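Local coordinates for protein 2-oxoglutarate carboxylase small subunit (Hydrogenobacter thermophilus, PDB 7KCT) that forms the small, biotin carboxylase-like subunit of a carboxylase, with an ATP-grasp domain, and binds ADP, bicarbonate and magnesium, at residues P428-D438 with Y448-Y458. Sequence-based numbering, arbitrary orientation.
Sequences PLLINIMKDKD and YLEEHPHVFDY
Near the C-terminal end of the biotin carboxylase fold, helix 427-435 packs along one side against residues 448-458, where Asn432 and Leu429 meet the 3-10 turn 453-456. Asn432 ND2 donates twice: to Val455 O at 2.9 Å, nearly straight at 173° and in the amide plane, and to Asp457 O, more bent at 132°. Leu429 CG lies anti to the backbone N (chi1 168°), and CD1 reaches over the centre of the Phe456 ring, 4.0 Å from its centroid. The same methyl touches Val455 CG2. Pro428 CB sits squarely over one face of Tyr458, 3.5 Å from the ring centroid. A water joins Leu429 N to Tyr458 OH. Farther along, Ile433 packs on Tyr448 and Leu449. Tyr448 OH donates to Asp436 OD2 at 2.8 Å, from above the carboxylate plane. That oxygen also accepts from Phe439 N, as Asp436 caps helix 437-441. His452 NE2 donates to Asp438 OD2 at 2.7 Å, in the ring plane, while ND1 holds Tyr448 O. With a carbonyl and a carboxylate as acceptors, both imidazole nitrogens appear to donate, consistent with a protonated, positively charged His452 that Asp438 would stabilise.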
loop_
_atom_site.group_PDB
_atom_site.type_symbol
_atom_site.label_atom_id
_atom_site.label_comp_id
_atom_site.label_asym_id
_atom_site.label_seq_id
_atom_site.Cartn_x
_atom_site.Cartn_y
_atom_site.Cartn_z
ATOM N N PRO A 428 -18.155 8.441 4.948
ATOM C CA PRO A 428 -18.725 8.484 6.311
ATOM C C PRO A 428 -19.557 7.235 6.657
ATOM O O PRO A 428 -19.490 6.730 7.789
ATOM C CB PRO A 428 -19.580 9.753 6.308
ATOM C CG PRO A 428 -19.051 10.611 5.130
ATOM C CD PRO A 428 -18.526 9.611 4.128
ATOM N N LEU A 429 -20.346 6.726 5.709
ATOM C CA LEU A 429 -21.067 5.473 5.968
ATOM C C LEU A 429 -20.103 4.340 6.248
ATOM O O LEU A 429 -20.329 3.524 7.140
ATOM C CB LEU A 429 -21.966 5.134 4.778
ATOM C CG LEU A 429 -22.580 3.740 4.753
ATOM C CD1 LEU A 429 -23.838 3.754 5.625
ATOM C CD2 LEU A 429 -22.887 3.330 3.339
ATOM N N LEU A 430 -19.032 4.233 5.454
ATOM C CA LEU A 430 -18.107 3.130 5.651
ATOM C C LEU A 430 -17.440 3.195 7.019
ATOM O O LEU A 430 -17.168 2.148 7.646
ATOM C CB LEU A 430 -17.074 3.131 4.525
ATOM C CG LEU A 430 -17.670 2.901 3.127
ATOM C CD1 LEU A 430 -16.672 3.264 2.054
ATOM C CD2 LEU A 430 -18.130 1.435 2.966
ATOM N N ILE A 431 -17.138 4.403 7.492
ATOM C CA ILE A 431 -16.544 4.540 8.823
ATOM C C ILE A 431 -17.476 3.949 9.873
ATOM O O ILE A 431 -17.042 3.245 10.803
ATOM C CB ILE A 431 -16.224 6.021 9.111
ATOM C CG1 ILE A 431 -15.055 6.506 8.241
ATOM C CG2 ILE A 431 -15.921 6.230 10.575
ATOM C CD1 ILE A 431 -14.908 8.035 8.178
ATOM N N ASN A 432 -18.774 4.230 9.743
ATOM C CA ASN A 432 -19.735 3.752 10.744
ATOM C C ASN A 432 -19.869 2.234 10.714
ATOM O O ASN A 432 -20.111 1.609 11.746
ATOM C CB ASN A 432 -21.103 4.412 10.527
ATOM C CG ASN A 432 -21.170 5.842 11.057
ATOM O OD1 ASN A 432 -20.363 6.243 11.870
ATOM N ND2 ASN A 432 -22.134 6.598 10.598
ATOM N N ILE A 433 -19.795 1.623 9.528
ATOM C CA ILE A 433 -19.789 0.164 9.449
ATOM C C ILE A 433 -18.609 -0.407 10.223
ATOM O O ILE A 433 -18.757 -1.339 11.030
ATOM C CB ILE A 433 -19.793 -0.280 7.972
ATOM C CG1 ILE A 433 -21.048 0.250 7.262
ATOM C CG2 ILE A 433 -19.690 -1.775 7.887
ATOM C CD1 ILE A 433 -21.134 -0.054 5.758
ATOM N N MET A 434 -17.422 0.173 10.029
ATOM C CA MET A 434 -16.252 -0.324 10.731
ATOM C C MET A 434 -16.388 -0.159 12.246
ATOM O O MET A 434 -15.817 -0.942 13.005
ATOM C CB MET A 434 -14.992 0.403 10.252
ATOM C CG MET A 434 -14.644 0.210 8.767
ATOM S SD MET A 434 -14.516 -1.554 8.332
ATOM C CE MET A 434 -15.605 -1.704 6.930
ATOM N N LYS A 435 -17.154 0.830 12.705
ATOM C CA LYS A 435 -17.389 1.008 14.139
ATOM C C LYS A 435 -18.559 0.178 14.677
ATOM O O LYS A 435 -18.813 0.169 15.889
ATOM C CB LYS A 435 -17.662 2.490 14.423
ATOM C CG LYS A 435 -16.496 3.421 14.243
ATOM C CD LYS A 435 -17.047 4.860 14.327
ATOM C CE LYS A 435 -15.938 5.866 14.424
ATOM N NZ LYS A 435 -16.472 7.255 14.358
ATOM N N ASP A 436 -19.334 -0.444 13.806
ATOM C CA ASP A 436 -20.545 -1.112 14.245
ATOM C C ASP A 436 -20.224 -2.441 14.936
ATOM O O ASP A 436 -19.446 -3.238 14.421
ATOM C CB ASP A 436 -21.455 -1.342 13.056
ATOM C CG ASP A 436 -22.646 -2.239 13.398
ATOM O OD1 ASP A 436 -23.445 -1.833 14.250
ATOM O OD2 ASP A 436 -22.782 -3.333 12.794
ATOM N N LYS A 437 -20.864 -2.698 16.089
ATOM C CA LYS A 437 -20.551 -3.913 16.840
ATOM C C LYS A 437 -20.858 -5.166 16.032
ATOM O O LYS A 437 -20.109 -6.132 16.090
ATOM C CB LYS A 437 -21.333 -4.005 18.146
ATOM C CG LYS A 437 -20.921 -5.099 19.151
ATOM C CD LYS A 437 -21.981 -5.170 20.277
ATOM C CE LYS A 437 -21.326 -5.893 21.523
ATOM N NZ LYS A 437 -20.439 -7.003 21.225
ATOM N N ASP A 438 -22.004 -5.219 15.341
ATOM C CA ASP A 438 -22.312 -6.413 14.564
ATOM C C ASP A 438 -21.229 -6.668 13.516
ATOM O O ASP A 438 -20.694 -7.776 13.416
ATOM C CB ASP A 438 -23.679 -6.248 13.924
ATOM C CG ASP A 438 -24.831 -6.537 14.899
ATOM O OD1 ASP A 438 -24.585 -6.992 16.041
ATOM O OD2 ASP A 438 -25.997 -6.298 14.521
ATOM N N TYR A 448 -27.784 -6.404 5.672
ATOM C CA TYR A 448 -27.088 -5.571 6.657
ATOM C C TYR A 448 -27.502 -4.105 6.644
ATOM O O TYR A 448 -27.776 -3.534 7.703
ATOM C CB TYR A 448 -25.585 -5.672 6.458
ATOM C CG TYR A 448 -24.822 -4.844 7.456
ATOM C CD1 TYR A 448 -24.452 -5.365 8.683
ATOM C CD2 TYR A 448 -24.528 -3.507 7.185
ATOM C CE1 TYR A 448 -23.751 -4.583 9.607
ATOM C CE2 TYR A 448 -23.859 -2.731 8.090
ATOM C CZ TYR A 448 -23.464 -3.265 9.291
ATOM O OH TYR A 448 -22.782 -2.475 10.166
ATOM N N LEU A 449 -27.509 -3.457 5.470
ATOM C CA LEU A 449 -27.744 -2.017 5.445
ATOM C C LEU A 449 -29.205 -1.682 5.795
ATOM O O LEU A 449 -29.484 -0.677 6.467
ATOM C CB LEU A 449 -27.365 -1.443 4.083
ATOM C CG LEU A 449 -25.858 -1.289 3.819
ATOM C CD1 LEU A 449 -25.586 -0.816 2.398
ATOM C CD2 LEU A 449 -25.167 -0.347 4.842
ATOM N N GLU A 450 -30.153 -2.515 5.361
ATOM C CA GLU A 450 -31.546 -2.319 5.754
ATOM C C GLU A 450 -31.767 -2.538 7.251
ATOM O O GLU A 450 -32.709 -1.981 7.824
ATOM C CB GLU A 450 -32.421 -3.271 4.950
ATOM C CG GLU A 450 -32.343 -3.094 3.440
ATOM C CD GLU A 450 -32.813 -4.339 2.671
ATOM O OE1 GLU A 450 -32.049 -5.334 2.571
ATOM O OE2 GLU A 450 -33.960 -4.326 2.174
ATOM N N GLU A 451 -30.955 -3.362 7.885
ATOM C CA GLU A 451 -31.092 -3.715 9.290
ATOM C C GLU A 451 -30.234 -2.868 10.233
ATOM O O GLU A 451 -30.299 -3.071 11.450
ATOM C CB GLU A 451 -30.722 -5.179 9.479
ATOM C CG GLU A 451 -31.642 -6.152 8.709
ATOM C CD GLU A 451 -31.189 -7.596 8.850
ATOM O OE1 GLU A 451 -30.009 -7.830 9.234
ATOM O OE2 GLU A 451 -32.026 -8.491 8.564
ATOM N N HIS A 452 -29.432 -1.933 9.718
ATOM C CA HIS A 452 -28.602 -1.073 10.562
ATOM C C HIS A 452 -28.749 0.367 10.109
ATOM O O HIS A 452 -27.812 0.962 9.563
ATOM C CB HIS A 452 -27.146 -1.527 10.545
ATOM C CG HIS A 452 -26.943 -2.876 11.155
ATOM N ND1 HIS A 452 -27.336 -4.040 10.527
ATOM C CD2 HIS A 452 -26.457 -3.246 12.361
ATOM C CE1 HIS A 452 -27.075 -5.069 11.310
ATOM N NE2 HIS A 452 -26.525 -4.617 12.423
ATOM N N PRO A 453 -29.897 0.989 10.396
ATOM C CA PRO A 453 -30.095 2.382 9.979
ATOM C C PRO A 453 -29.120 3.339 10.663
ATOM O O PRO A 453 -28.882 4.444 10.153
ATOM C CB PRO A 453 -31.562 2.652 10.367
ATOM C CG PRO A 453 -31.820 1.769 11.526
ATOM C CD PRO A 453 -30.974 0.515 11.288
ATOM N N HIS A 454 -28.531 2.922 11.768
ATOM C CA HIS A 454 -27.591 3.766 12.499
ATOM C C HIS A 454 -26.321 4.085 11.694
ATOM O O HIS A 454 -25.652 5.093 11.970
ATOM C CB HIS A 454 -27.204 3.077 13.801
ATOM C CG HIS A 454 -26.396 3.932 14.716
ATOM N ND1 HIS A 454 -26.673 5.273 14.921
ATOM C CD2 HIS A 454 -25.289 3.656 15.444
ATOM C CE1 HIS A 454 -25.786 5.773 15.763
ATOM N NE2 HIS A 454 -24.941 4.811 16.101
ATOM N N VAL A 455 -25.969 3.266 10.698
ATOM C CA VAL A 455 -24.716 3.539 9.989
ATOM C C VAL A 455 -24.894 4.718 9.062
ATOM O O VAL A 455 -23.897 5.326 8.639
ATOM C CB VAL A 455 -24.173 2.280 9.288
ATOM C CG1 VAL A 455 -23.869 1.229 10.322
ATOM C CG2 VAL A 455 -25.165 1.791 8.265
ATOM N N PHE A 456 -26.127 5.110 8.784
ATOM C CA PHE A 456 -26.388 6.332 8.041
ATOM C C PHE A 456 -26.449 7.596 8.908
ATOM O O PHE A 456 -26.674 8.680 8.368
ATOM C CB PHE A 456 -27.697 6.220 7.273
ATOM C CG PHE A 456 -27.738 5.084 6.288
ATOM C CD1 PHE A 456 -27.958 3.786 6.724
ATOM C CD2 PHE A 456 -27.574 5.320 4.924
ATOM C CE1 PHE A 456 -28.030 2.715 5.807
ATOM C CE2 PHE A 456 -27.617 4.281 4.015
ATOM C CZ PHE A 456 -27.867 2.959 4.457
ATOM N N ASP A 457 -26.207 7.507 10.201
ATOM C CA ASP A 457 -26.248 8.675 11.077
ATOM C C ASP A 457 -24.837 9.276 11.109
ATOM O O ASP A 457 -23.907 8.680 11.647
ATOM C CB ASP A 457 -26.718 8.295 12.484
ATOM C CG ASP A 457 -28.190 7.766 12.542
ATOM O OD1 ASP A 457 -29.040 8.169 11.705
ATOM O OD2 ASP A 457 -28.478 6.933 13.451
ATOM N N TYR A 458 -24.658 10.423 10.481
ATOM C CA TYR A 458 -23.376 11.110 10.590
ATOM C C TYR A 458 -23.600 12.567 10.222
ATOM O O TYR A 458 -24.555 12.898 9.518
ATOM C CB TYR A 458 -22.306 10.465 9.695
ATOM C CG TYR A 458 -22.690 10.316 8.250
ATOM C CD1 TYR A 458 -22.669 11.405 7.396
ATOM C CD2 TYR A 458 -23.046 9.071 7.722
ATOM C CE1 TYR A 458 -23.005 11.259 6.053
ATOM C CE2 TYR A 458 -23.367 8.921 6.393
ATOM C CZ TYR A 458 -23.343 10.014 5.567
ATOM O OH TYR A 458 -23.685 9.863 4.245
HETATM O O HOH W 1 -21.288 8.267 3.410
#